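Local structure of beta-agarase AgaA (Microbulbifer thermotolerans, 3WZ1) at residues N112-D118 with I133-D139; T77-K81 with P251-L256; P34-K38 with P64-Y68; L89-K95 with Y233-E239. The protein hydrolyses the beta-1,4-galactosidic linkages of agarose in endo fashion, releasing mainly neoagarotetraose, through the GH16 beta-jelly-roll catalytic domain described here. All blocks are in the same frame, centred on the assembly; numbering follows the deposited sequence.

Contact 1 (N112-D118 with I133-D139); sequences NMVLASD and IEAYGSD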
loop_
_atom_site.group_PDB
_atom_site.type_symbol
_atom_site.label_atom_id
_atom_site.label_comp_id
_atom_site.label_asym_id
_atom_site.label_seq_id
_atom_site.Cartn_x
_atom_site.Cartn_y
_atom_site.Cartn_z
ATOM N N ASN A 112 -1.674 8.213 -12.275
ATOM C CA ASN A 112 -0.839 8.293 -13.453
ATOM C C ASN A 112 0.234 9.339 -13.209
ATOM O O ASN A 112 0.249 10.410 -13.807
ATOM C CB ASN A 112 -1.716 8.629 -14.650
ATOM C CG ASN A 112 -0.968 8.624 -15.959
ATOM O OD1 ASN A 112 0.232 8.385 -16.036
ATOM N ND2 ASN A 112 -1.727 8.899 -17.033
ATOM N N MET A 113 1.136 8.978 -12.305
ATOM C CA MET A 113 2.154 9.867 -11.792
ATOM C C MET A 113 3.424 9.095 -11.495
ATOM O O MET A 113 3.411 7.865 -11.349
ATOM C CB MET A 113 1.676 10.508 -10.487
ATOM C CG MET A 113 0.386 11.292 -10.550
ATOM S SD MET A 113 0.561 12.886 -11.396
ATOM C CE MET A 113 0.972 13.962 -10.014
ATOM N N VAL A 114 4.535 9.819 -11.365
ATOM C CA VAL A 114 5.796 9.205 -10.958
ATOM C C VAL A 114 5.856 8.910 -9.461
ATOM O O VAL A 114 6.772 8.247 -8.965
ATOM C CB VAL A 114 7.020 10.029 -11.379
ATOM C CG1 VAL A 114 7.081 10.116 -12.897
ATOM C CG2 VAL A 114 7.034 11.426 -10.741
ATOM N N LEU A 115 4.894 9.462 -8.731
ATOM C CA LEU A 115 4.716 9.162 -7.315
ATOM C C LEU A 115 4.418 7.698 -7.093
ATOM O O LEU A 115 3.781 7.055 -7.924
ATOM C CB LEU A 115 3.535 9.965 -6.782
ATOM C CG LEU A 115 3.646 11.482 -6.893
ATOM C CD1 LEU A 115 2.296 12.129 -6.686
ATOM C CD2 LEU A 115 4.649 11.983 -5.868
ATOM N N ALA A 116 4.810 7.197 -5.925
ATOM C CA ALA A 116 4.347 5.885 -5.476
ATOM C C ALA A 116 2.880 5.948 -5.069
ATOM O O ALA A 116 2.498 6.845 -4.314
ATOM C CB ALA A 116 5.182 5.416 -4.289
ATOM N N SER A 117 2.066 5.015 -5.581
ATOM C CA SER A 117 0.719 4.724 -5.087
ATOM C C SER A 117 0.868 3.506 -4.189
ATOM O O SER A 117 1.361 2.455 -4.636
ATOM C CB SER A 117 -0.273 4.438 -6.228
ATOM O OG SER A 117 -0.441 5.560 -7.087
ATOM N N ASP A 118 0.487 3.643 -2.915
ATOM C CA ASP A 118 0.834 2.652 -1.886
ATOM C C ASP A 118 -0.352 2.109 -1.092
ATOM O O ASP A 118 -1.273 2.849 -0.727
ATOM C CB ASP A 118 1.825 3.230 -0.870
ATOM C CG ASP A 118 3.082 3.786 -1.507
ATOM O OD1 ASP A 118 3.620 3.124 -2.425
ATOM O OD2 ASP A 118 3.571 4.872 -1.051
ATOM N N ILE A 133 0.573 -2.932 -2.267
ATOM C CA ILE A 133 0.688 -2.094 -3.475
ATOM C C ILE A 133 1.785 -1.061 -3.243
ATOM O O ILE A 133 1.743 -0.275 -2.277
ATOM C CB ILE A 133 -0.628 -1.391 -3.895
ATOM C CG1 ILE A 133 -1.729 -2.406 -4.177
ATOM C CG2 ILE A 133 -0.385 -0.477 -5.101
ATOM C CD1 ILE A 133 -3.054 -1.800 -4.561
ATOM N N GLU A 134 2.792 -1.088 -4.108
ATOM C CA GLU A 134 3.761 -0.002 -4.237
ATOM C C GLU A 134 4.125 0.034 -5.707
ATOM O O GLU A 134 4.769 -0.888 -6.211
ATOM C CB GLU A 134 5.000 -0.209 -3.374
ATOM C CG GLU A 134 6.027 0.900 -3.536
ATOM C CD GLU A 134 7.148 0.815 -2.533
ATOM O OE1 GLU A 134 7.993 -0.113 -2.615
ATOM O OE2 GLU A 134 7.171 1.659 -1.604
ATOM N N ALA A 135 3.678 1.067 -6.398
ATOM C CA ALA A 135 3.826 1.085 -7.830
ATOM C C ALA A 135 3.724 2.497 -8.350
ATOM O O ALA A 135 3.165 3.384 -7.675
ATOM C CB ALA A 135 2.758 0.216 -8.459
ATOM N N TYR A 136 4.257 2.704 -9.553
ATOM C CA TYR A 136 4.438 4.043 -10.112
ATOM C C TYR A 136 3.726 4.040 -11.459
ATOM O O TYR A 136 4.179 3.350 -12.396
ATOM C CB TYR A 136 5.943 4.380 -10.208
ATOM C CG TYR A 136 6.666 4.002 -8.928
ATOM C CD1 TYR A 136 7.067 2.686 -8.714
ATOM C CD2 TYR A 136 6.907 4.941 -7.895
ATOM C CE1 TYR A 136 7.658 2.294 -7.534
ATOM C CE2 TYR A 136 7.526 4.557 -6.719
ATOM C CZ TYR A 136 7.886 3.227 -6.529
ATOM O OH TYR A 136 8.492 2.791 -5.370
ATOM N N GLY A 137 2.591 4.725 -11.547
ATOM C CA GLY A 137 1.699 4.614 -12.711
ATOM C C GLY A 137 2.047 5.423 -13.950
ATOM O O GLY A 137 1.432 5.216 -14.991
ATOM N N SER A 138 3.041 6.309 -13.842
ATOM C CA SER A 138 3.325 7.328 -14.863
ATOM C C SER A 138 3.373 6.815 -16.294
ATOM O O SER A 138 4.099 5.867 -16.582
ATOM C CB SER A 138 4.667 7.976 -14.593
ATOM O OG SER A 138 4.856 9.012 -15.537
ATOM N N ASP A 139 2.666 7.521 -17.172
ATOM C CA ASP A 139 2.723 7.286 -18.620
ATOM C C ASP A 139 3.793 8.159 -19.300
ATOM O O ASP A 139 3.800 8.262 -20.536
ATOM C CB ASP A 139 1.334 7.486 -19.255
ATOM C CG ASP A 139 0.825 8.947 -19.209
ATOM O OD1 ASP A 139 1.556 9.839 -18.734
ATOM O OD2 ASP A 139 -0.341 9.173 -19.635
HETATM O O HOH W 1 3.423 11.191 -14.863
HETATM O O HOH W 2 1.471 6.011 -9.125
#

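Contact 2 (T77-K81 with P251-L256); sequences TSGRK and PTDAEL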
loop_
_atom_site.group_PDB
_atom_site.type_symbol
_atom_site.label_atom_id
_atom_site.label_comp_id
_atom_site.label_asym_id
_atom_site.label_seq_id
_atom_site.Cartn_x
_atom_site.Cartn_y
_atom_site.Cartn_z
ATOM N N THR A 77 -5.198 12.145 -3.364
ATOM C CA THR A 77 -4.805 13.076 -4.419
ATOM C C THR A 77 -3.479 13.780 -4.073
ATOM O O THR A 77 -2.799 13.435 -3.101
ATOM C CB THR A 77 -5.973 14.003 -4.789
ATOM O OG1 THR A 77 -5.713 14.662 -6.041
ATOM C CG2 THR A 77 -6.254 15.004 -3.692
ATOM N N SER A 78 -3.097 14.701 -4.941
ATOM C CA SER A 78 -1.791 15.332 -4.926
ATOM C C SER A 78 -1.927 16.769 -5.408
ATOM O O SER A 78 -2.841 17.112 -6.175
ATOM C CB SER A 78 -0.802 14.570 -5.802
ATOM O OG SER A 78 -1.234 14.488 -7.149
ATOM N N GLY A 79 -1.005 17.608 -4.960
ATOM C CA GLY A 79 -0.936 18.991 -5.433
ATOM C C GLY A 79 0.370 19.622 -5.049
ATOM O O GLY A 79 1.057 19.139 -4.153
ATOM N N ARG A 80 0.727 20.695 -5.742
ATOM C CA ARG A 80 1.928 21.443 -5.403
ATOM C C ARG A 80 1.677 22.232 -4.125
ATOM O O ARG A 80 0.617 22.874 -3.981
ATOM C CB ARG A 80 2.297 22.407 -6.523
ATOM C CG ARG A 80 3.507 23.290 -6.210
ATOM C CD ARG A 80 4.788 22.500 -6.075
ATOM N NE ARG A 80 5.184 21.925 -7.351
ATOM C CZ ARG A 80 5.819 20.771 -7.516
ATOM N NH1 ARG A 80 6.178 20.006 -6.477
ATOM N NH2 ARG A 80 6.110 20.367 -8.752
ATOM N N LYS A 81 2.638 22.186 -3.204
ATOM C CA LYS A 81 2.602 23.074 -2.043
ATOM C C LYS A 81 3.049 24.447 -2.539
ATOM O O LYS A 81 4.190 24.578 -3.007
ATOM C CB LYS A 81 3.505 22.538 -0.932
ATOM C CG LYS A 81 3.676 23.513 0.223
ATOM C CD LYS A 81 4.480 22.922 1.357
ATOM C CE LYS A 81 4.555 23.876 2.551
ATOM N NZ LYS A 81 5.510 23.322 3.548
ATOM N N PRO A 251 6.982 14.859 -9.576
ATOM C CA PRO A 251 5.960 15.428 -10.439
ATOM C C PRO A 251 6.208 16.880 -10.841
ATOM O O PRO A 251 6.745 17.672 -10.053
ATOM C CB PRO A 251 4.686 15.359 -9.603
ATOM C CG PRO A 251 4.952 14.262 -8.653
ATOM C CD PRO A 251 6.401 14.336 -8.320
ATOM N N THR A 252 5.779 17.217 -12.042
ATOM C CA THR A 252 5.790 18.603 -12.491
ATOM C C THR A 252 4.508 19.306 -12.028
ATOM O O THR A 252 3.493 18.673 -11.687
ATOM C CB THR A 252 5.858 18.690 -14.021
ATOM O OG1 THR A 252 4.663 18.134 -14.578
ATOM C CG2 THR A 252 7.081 17.954 -14.558
ATOM N N ASP A 253 4.517 20.641 -12.045
ATOM C CA ASP A 253 3.313 21.386 -11.744
ATOM C C ASP A 253 2.154 21.013 -12.690
ATOM O O ASP A 253 1.014 20.929 -12.278
ATOM C CB ASP A 253 3.551 22.900 -11.878
ATOM C CG ASP A 253 4.464 23.460 -10.813
ATOM O OD1 ASP A 253 4.941 22.727 -9.928
ATOM O OD2 ASP A 253 4.708 24.686 -10.857
ATOM N N ALA A 254 2.466 20.776 -13.961
ATOM C CA ALA A 254 1.438 20.441 -14.938
ATOM C C ALA A 254 0.773 19.100 -14.614
ATOM O O ALA A 254 -0.433 18.959 -14.731
ATOM C CB ALA A 254 2.022 20.412 -16.342
ATOM N N GLU A 255 1.569 18.130 -14.171
ATOM C CA GLU A 255 1.041 16.825 -13.766
ATOM C C GLU A 255 0.168 16.956 -12.514
ATOM O O GLU A 255 -0.936 16.428 -12.437
ATOM C CB GLU A 255 2.184 15.853 -13.514
ATOM C CG GLU A 255 2.864 15.370 -14.781
ATOM C CD GLU A 255 4.157 14.646 -14.558
ATOM O OE1 GLU A 255 4.778 14.789 -13.482
ATOM O OE2 GLU A 255 4.578 13.904 -15.470
ATOM N N LEU A 256 0.657 17.719 -11.534
ATOM C CA LEU A 256 -0.063 17.875 -10.275
ATOM C C LEU A 256 -1.384 18.608 -10.439
ATOM O O LEU A 256 -2.315 18.400 -9.677
ATOM C CB LEU A 256 0.810 18.618 -9.260
ATOM C CG LEU A 256 1.996 17.813 -8.749
ATOM C CD1 LEU A 256 3.016 18.741 -8.139
ATOM C CD2 LEU A 256 1.543 16.767 -7.749
HETATM O O HOH W 3 7.735 17.711 -7.468
#

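Contact 3 (P34-K38 with P64-Y68); sequences PAAGK and PHYSY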
loop_
_atom_site.group_PDB
_atom_site.type_symbol
_atom_site.label_atom_id
_atom_site.label_comp_id
_atom_site.label_asym_id
_atom_site.label_seq_id
_atom_site.Cartn_x
_atom_site.Cartn_y
_atom_site.Cartn_z
ATOM N N PRO A 34 -15.954 14.035 3.016
ATOM C CA PRO A 34 -15.262 15.127 2.361
ATOM C C PRO A 34 -13.868 15.372 2.902
ATOM O O PRO A 34 -13.575 15.039 4.045
ATOM C CB PRO A 34 -16.184 16.321 2.613
ATOM C CG PRO A 34 -17.528 15.716 2.720
ATOM C CD PRO A 34 -17.317 14.427 3.444
ATOM N N ALA A 35 -13.014 15.932 2.058
ATOM C CA ALA A 35 -11.615 16.147 2.392
ATOM C C ALA A 35 -11.424 16.802 3.754
ATOM O O ALA A 35 -10.675 16.293 4.578
ATOM C CB ALA A 35 -10.951 16.973 1.333
ATOM N N ALA A 36 -12.112 17.926 3.995
ATOM C CA ALA A 36 -12.040 18.602 5.295
ATOM C C ALA A 36 -13.138 18.055 6.200
ATOM O O ALA A 36 -14.327 18.252 5.911
ATOM C CB ALA A 36 -12.201 20.116 5.109
ATOM N N GLY A 37 -12.756 17.355 7.264
ATOM C CA GLY A 37 -13.719 16.880 8.268
ATOM C C GLY A 37 -14.121 15.425 8.135
ATOM O O GLY A 37 -14.594 14.833 9.092
ATOM N N LYS A 38 -13.946 14.854 6.941
ATOM C CA LYS A 38 -14.245 13.442 6.717
ATOM C C LYS A 38 -15.679 13.092 7.155
ATOM O O LYS A 38 -16.614 13.809 6.805
ATOM C CB LYS A 38 -13.166 12.561 7.365
ATOM C CG LYS A 38 -11.755 12.781 6.830
ATOM C CD LYS A 38 -11.662 12.431 5.350
ATOM C CE LYS A 38 -10.214 12.338 4.877
ATOM N NZ LYS A 38 -9.531 13.672 4.876
ATOM N N PRO A 64 -4.106 16.377 5.269
ATOM C CA PRO A 64 -5.398 15.725 5.473
ATOM C C PRO A 64 -6.418 16.012 4.356
ATOM O O PRO A 64 -7.284 15.192 4.096
ATOM C CB PRO A 64 -5.846 16.229 6.859
ATOM C CG PRO A 64 -5.093 17.484 7.061
ATOM C CD PRO A 64 -3.779 17.299 6.371
ATOM N N HIS A 65 -6.329 17.173 3.723
ATOM C CA HIS A 65 -7.327 17.544 2.707
ATOM C C HIS A 65 -7.054 16.948 1.329
ATOM O O HIS A 65 -7.738 17.279 0.378
ATOM C CB HIS A 65 -7.480 19.051 2.614
ATOM C CG HIS A 65 -7.830 19.685 3.921
ATOM N ND1 HIS A 65 -7.664 21.029 4.174
ATOM C CD2 HIS A 65 -8.320 19.144 5.058
ATOM C CE1 HIS A 65 -8.030 21.288 5.415
ATOM N NE2 HIS A 65 -8.430 20.161 5.978
ATOM N N TYR A 66 -6.041 16.088 1.260
ATOM C CA TYR A 66 -5.675 15.360 0.028
ATOM C C TYR A 66 -6.099 13.891 0.090
ATOM O O TYR A 66 -5.701 13.093 -0.762
ATOM C CB TYR A 66 -4.179 15.575 -0.301
ATOM C CG TYR A 66 -3.929 16.990 -0.730
ATOM C CD1 TYR A 66 -4.000 18.036 0.196
ATOM C CD2 TYR A 66 -3.718 17.320 -2.064
ATOM C CE1 TYR A 66 -3.817 19.349 -0.198
ATOM C CE2 TYR A 66 -3.550 18.639 -2.464
ATOM C CZ TYR A 66 -3.594 19.648 -1.508
ATOM O OH TYR A 66 -3.434 20.970 -1.922
ATOM N N SER A 67 -6.925 13.553 1.070
ATOM C CA SER A 67 -7.702 12.306 1.070
ATOM C C SER A 67 -9.179 12.619 1.240
ATOM O O SER A 67 -9.545 13.576 1.917
ATOM C CB SER A 67 -7.217 11.381 2.197
ATOM O OG SER A 67 -7.330 11.993 3.469
ATOM N N TYR A 68 -10.033 11.819 0.608
ATOM C CA TYR A 68 -11.477 11.943 0.774
ATOM C C TYR A 68 -12.120 10.652 0.288
ATOM O O TYR A 68 -11.486 9.858 -0.413
ATOM C CB TYR A 68 -12.056 13.166 0.020
ATOM C CG TYR A 68 -11.852 13.176 -1.462
ATOM C CD1 TYR A 68 -10.683 13.691 -2.028
ATOM C CD2 TYR A 68 -12.815 12.664 -2.305
ATOM C CE1 TYR A 68 -10.495 13.707 -3.407
ATOM C CE2 TYR A 68 -12.635 12.687 -3.681
ATOM C CZ TYR A 68 -11.478 13.200 -4.218
ATOM O OH TYR A 68 -11.300 13.196 -5.593
#

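Contact 4 (L89-K95 with Y233-E239); sequences LGSITSK and YAIINME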
loop_
_atom_site.group_PDB
_atom_site.type_symbol
_atom_site.label_atom_id
_atom_site.label_comp_id
_atom_site.label_asym_id
_atom_site.label_seq_id
_atom_site.Cartn_x
_atom_site.Cartn_y
_atom_site.Cartn_z
ATOM N N LEU A 89 0.283 15.404 -0.428
ATOM C CA LEU A 89 -0.228 14.068 -0.780
ATOM C C LEU A 89 -1.176 13.518 0.270
ATOM O O LEU A 89 -0.983 13.724 1.480
ATOM C CB LEU A 89 0.932 13.070 -0.967
ATOM C CG LEU A 89 1.929 13.401 -2.067
ATOM C CD1 LEU A 89 3.092 12.426 -2.057
ATOM C CD2 LEU A 89 1.235 13.376 -3.420
ATOM N N GLY A 90 -2.180 12.767 -0.175
ATOM C CA GLY A 90 -3.076 12.100 0.747
ATOM C C GLY A 90 -2.426 10.941 1.475
ATOM O O GLY A 90 -1.492 10.291 0.963
ATOM N N SER A 91 -2.953 10.662 2.661
ATOM C CA SER A 91 -2.545 9.505 3.440
ATOM C C SER A 91 -3.572 9.239 4.499
ATOM O O SER A 91 -4.020 10.177 5.156
ATOM C CB SER A 91 -1.194 9.736 4.114
ATOM O OG SER A 91 -0.826 8.610 4.897
ATOM N N ILE A 92 -3.948 7.975 4.675
ATOM C CA ILE A 92 -4.753 7.550 5.818
ATOM C C ILE A 92 -4.107 6.308 6.422
ATOM O O ILE A 92 -3.398 5.543 5.730
ATOM C CB ILE A 92 -6.255 7.323 5.450
ATOM C CG1 ILE A 92 -6.478 5.964 4.747
ATOM C CG2 ILE A 92 -6.811 8.490 4.640
ATOM C CD1 ILE A 92 -7.950 5.645 4.592
ATOM N N THR A 93 -4.329 6.120 7.727
ATOM C CA THR A 93 -3.750 5.024 8.489
ATOM C C THR A 93 -4.833 4.402 9.368
ATOM O O THR A 93 -5.695 5.106 9.912
ATOM C CB THR A 93 -2.568 5.539 9.359
ATOM O OG1 THR A 93 -1.520 6.033 8.514
ATOM C CG2 THR A 93 -2.006 4.458 10.233
ATOM N N SER A 94 -4.797 3.081 9.514
ATOM C CA SER A 94 -5.751 2.412 10.410
ATOM C C SER A 94 -5.496 2.828 11.866
ATOM O O SER A 94 -4.365 3.051 12.283
ATOM C CB SER A 94 -5.689 0.885 10.254
ATOM O OG SER A 94 -4.459 0.321 10.671
ATOM N N LYS A 95 -6.575 2.941 12.629
ATOM C CA LYS A 95 -6.443 3.267 14.050
ATOM C C LYS A 95 -5.883 2.099 14.863
ATOM O O LYS A 95 -5.204 2.314 15.880
ATOM C CB LYS A 95 -7.790 3.722 14.615
ATOM C CG LYS A 95 -8.190 5.081 14.093
ATOM C CD LYS A 95 -9.432 5.634 14.767
ATOM C CE LYS A 95 -9.563 7.140 14.568
ATOM N NZ LYS A 95 -10.823 7.611 15.229
ATOM N N TYR A 233 0.237 -1.359 11.153
ATOM C CA TYR A 233 -0.887 -0.514 10.786
ATOM C C TYR A 233 -1.026 -0.484 9.269
ATOM O O TYR A 233 -0.018 -0.455 8.549
ATOM C CB TYR A 233 -0.695 0.913 11.330
ATOM C CG TYR A 233 -0.698 0.915 12.839
ATOM C CD1 TYR A 233 0.459 0.645 13.555
ATOM C CD2 TYR A 233 -1.881 1.125 13.532
ATOM C CE1 TYR A 233 0.432 0.571 14.933
ATOM C CE2 TYR A 233 -1.911 1.055 14.917
ATOM C CZ TYR A 233 -0.752 0.781 15.588
ATOM O OH TYR A 233 -0.769 0.699 16.974
ATOM N N ALA A 234 -2.267 -0.494 8.794
ATOM C CA ALA A 234 -2.545 -0.325 7.373
ATOM C C ALA A 234 -2.422 1.134 6.982
ATOM O O ALA A 234 -2.986 2.000 7.661
ATOM C CB ALA A 234 -3.940 -0.837 7.071
ATOM N N ILE A 235 -1.734 1.401 5.871
ATOM C CA ILE A 235 -1.528 2.755 5.390
ATOM C C ILE A 235 -1.844 2.786 3.906
ATOM O O ILE A 235 -1.404 1.927 3.133
ATOM C CB ILE A 235 -0.070 3.222 5.631
ATOM C CG1 ILE A 235 0.326 3.012 7.109
ATOM C CG2 ILE A 235 0.113 4.661 5.204
ATOM C CD1 ILE A 235 1.811 3.192 7.369
ATOM N N ILE A 236 -2.609 3.796 3.522
ATOM C CA ILE A 236 -2.928 4.030 2.112
ATOM C C ILE A 236 -2.450 5.435 1.830
ATOM O O ILE A 236 -2.916 6.383 2.456
ATOM C CB ILE A 236 -4.423 3.902 1.820
ATOM C CG1 ILE A 236 -4.964 2.529 2.267
ATOM C CG2 ILE A 236 -4.655 4.117 0.318
ATOM C CD1 ILE A 236 -6.467 2.510 2.461
ATOM N N ASN A 237 -1.509 5.597 0.912
ATOM C CA ASN A 237 -0.995 6.919 0.640
ATOM C C ASN A 237 -0.486 7.043 -0.774
ATOM O O ASN A 237 -0.502 6.061 -1.530
ATOM C CB ASN A 237 0.081 7.316 1.674
ATOM C CG ASN A 237 1.424 6.653 1.443
ATOM O OD1 ASN A 237 1.745 6.230 0.331
ATOM N ND2 ASN A 237 2.236 6.581 2.485
ATOM N N MET A 238 -0.045 8.249 -1.135
ATOM C CA MET A 238 0.991 8.386 -2.146
ATOM C C MET A 238 2.239 8.917 -1.476
ATOM O O MET A 238 2.178 9.537 -0.416
ATOM C CB MET A 238 0.616 9.309 -3.296
ATOM C CG MET A 238 -0.264 8.660 -4.355
ATOM S SD MET A 238 -0.460 9.630 -5.850
ATOM C CE MET A 238 -1.708 10.785 -5.376
ATOM N N GLU A 239 3.370 8.658 -2.117
ATOM C CA GLU A 239 4.674 9.157 -1.669
ATOM C C GLU A 239 5.487 9.675 -2.837
ATOM O O GLU A 239 5.570 9.036 -3.897
ATOM C CB GLU A 239 5.472 8.062 -0.977
ATOM C CG GLU A 239 4.895 7.651 0.371
ATOM C CD GLU A 239 5.614 6.480 1.019
ATOM O OE1 GLU A 239 6.691 6.061 0.509
ATOM O OE2 GLU A 239 5.085 5.966 2.045
#

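Contact 1 (N112-D118 with I133-D139)
Asn112 and Asp139 meet with their flat ends nearly perpendicular, amide and carboxylate planes 82° apart. Asn112 ND2 gives an almost straight bond to Asp139 OD2 (3.0 Å) that arrives from above the carboxylate plane, while Asn112 OD1 takes Asp139 N at 2.8 Å, in the carbonyl plane. With CG anti to the backbone N (chi1 -175°), Asn112 uses both ends of its amide. Both bonds go with an alanine here, which would probably leave the Asp139 carboxylate without its amide mate and the turn freer to move. The Tyr136 ring lies next, its CE2 3.5 Å from Ala116 CB, with Val114 O at its edge; Tyr136 OH goes on to Gln241. Asp118 and Glu134, the predicted proton donor, extend alongside one another from the same face, Asp118 OD1 3.5 Å from Glu134 CG; His151 and Gln241 hold the Glu134 carboxylate. Next to this pair the backbones join at Ser117 and Ala135, Ser117 N to Ala135 O being 2.9 Å. A water links Leu115 O, Ser117 OG and Gly137 N where the strands part; Ser117 OG also bonds to Ser111 N. This is the open end of the antiparallel hairpin 116-123/128-135, flanked by strands 232-239 and 150-158.

Contact 2 (T77-K81 with P251-L256)
Bends at chi2 (66°) and chi3 (67°) fold the Arg80 side chain back over Leu256, after CG has left anti to the backbone N, and so bring its guanidinium to the start of helix 253-256. That helix opens with a capping box: Glu255 N gives its hydrogen to Thr252 OG1 at 3.1 Å, and Thr252 N returns one to Glu255 OE1. Arg80 NE and Arg80 NH2 grip the same carboxylate oxygen side-on in a salt bridge, Arg80 NE to Asp253 OD1 being 2.7 Å, and OD1 sits in the guanidinium plane although the carboxylate itself is turned 55° from it. Arg80 NH2 also donates to Pro251 O at 3.1 Å, from outside the carbonyl plane, and a water links NH1 to that same oxygen. NH1 has a further partner in Gln86 O, so several bonds fix the rotation of the group. The contact thus ties the end of strand 73-80 to a short helix far along the chain, on the periphery of the domain. Leu256 supplies the apolar part: its CD2 packs 3.6 Å from Ser78 OG, whose polar partner is Asn262 O, and Leu256 CD1 rests 3.5 Å above the Arg80 guanidinium plane, over its centre.

Contact 3 (P34-K38 with P64-Y68)
Lys38 drives its ammonium group into a cluster of oxygens between the two segments, and here the packing is tight. Lys38 NZ donates to Ser67 O at 3.0 Å from well above the carbonyl plane. Within its own turn Lys38 NZ meets Ala35 O at 2.9 Å, on a lone pair in the carbonyl plane. Pro64 O and Ser67 OG are weaker partners that share the protons, and Glu48 adds a salt bridge. Bends at chi2 (-63°) and chi4 (-68°) curl the chain back toward Ala35, which has its CB 3.4 Å from His65 O and its CA-H directed at Ser67 O. A methionine in place of Lys38 would probably leave these carbonyls and the Glu48 carboxylate without their shared cation. What is joined is a five-residue turn, closed by the backbone bond Lys38 N to Pro34 O, and the 3-10 segment 64-65 leading into strand 67-70, which pairs with strand 73-80 in the GH16 jelly roll. Toward solvent the fit is sparser. Ala36 CB lies over one face of the His65 ring in a CH-pi contact, 4.2 Å from its centroid, and both residues are exposed. Tyr68 CB touches Ala35 N at 3.6 Å, while the rest of the side chain leads away.

Contact 4 (L89-K95 with Y233-E239)
Between Ile92 and Ile236 two backbone bonds, each 2.9 Å from N to O, make the hydrogen-bonded pair at the middle of this antiparallel ladder. Ser94 N to Ala234 O (2.8 Å) and a longer Met238 N to Gly90 O (3.3 Å) extend it. At one end a side chain replaces the carbonyl: Ser94 OG accepts from Ala234 N at 3.0 Å, its chi1 of 66° setting OG between backbone N and carbonyl carbon; OG also bonds to Ala96 O. Among the apolar contacts, the Ile92 and Ile236 side chains leave the sheet together, with CD1 to CD1 at 4.1 Å, and both reach Leu74. Leu89 lies across Met238, Leu89 CD2 being 4.1 Å from Met238 CB. On the face carrying Ser91, Thr93, Ile235 and Asn237, Thr93 OG1 abuts Ile235 CG1 (3.8 Å), and both the Ser91 and Thr93 hydroxyls bond to Gly49 O. The Tyr233 ring offers an edge to the carbonyl oxygens of Ser94 and Lys95. The chemistry thus divides by face in this jelly-roll sheet: Ile92 and Ile236 fill the side toward Leu74, while the other is mixed, and the Glu239 side chain, bonded to Gln241, comes about 5 Å from that of Glu134, the predicted proton donor.

Overall arrangement
Starting at the N terminus, contact 3 closes first, a short loop from 34-38 to 64-68 that holds helix 40-45 and finishes before the others open. Contact 2 then opens at 77-81 and closes only at 251-256, enclosing contact 4 (89-95 with 233-239), which in turn encloses the hairpin of contact 1; these three nest and none cross. Side by side, strands 67-70, 73-80, 87-94, 232-239, 116-123 and 128-135 link all four contacts. Thr77 N bonds to Tyr66 O, Gly90 N to Thr77 O, and Ala116 N to Glu239 O. Met113 packs on Leu256 and Leu115 on Pro251, joining the hairpin to helix 253-256 and the residues just before it.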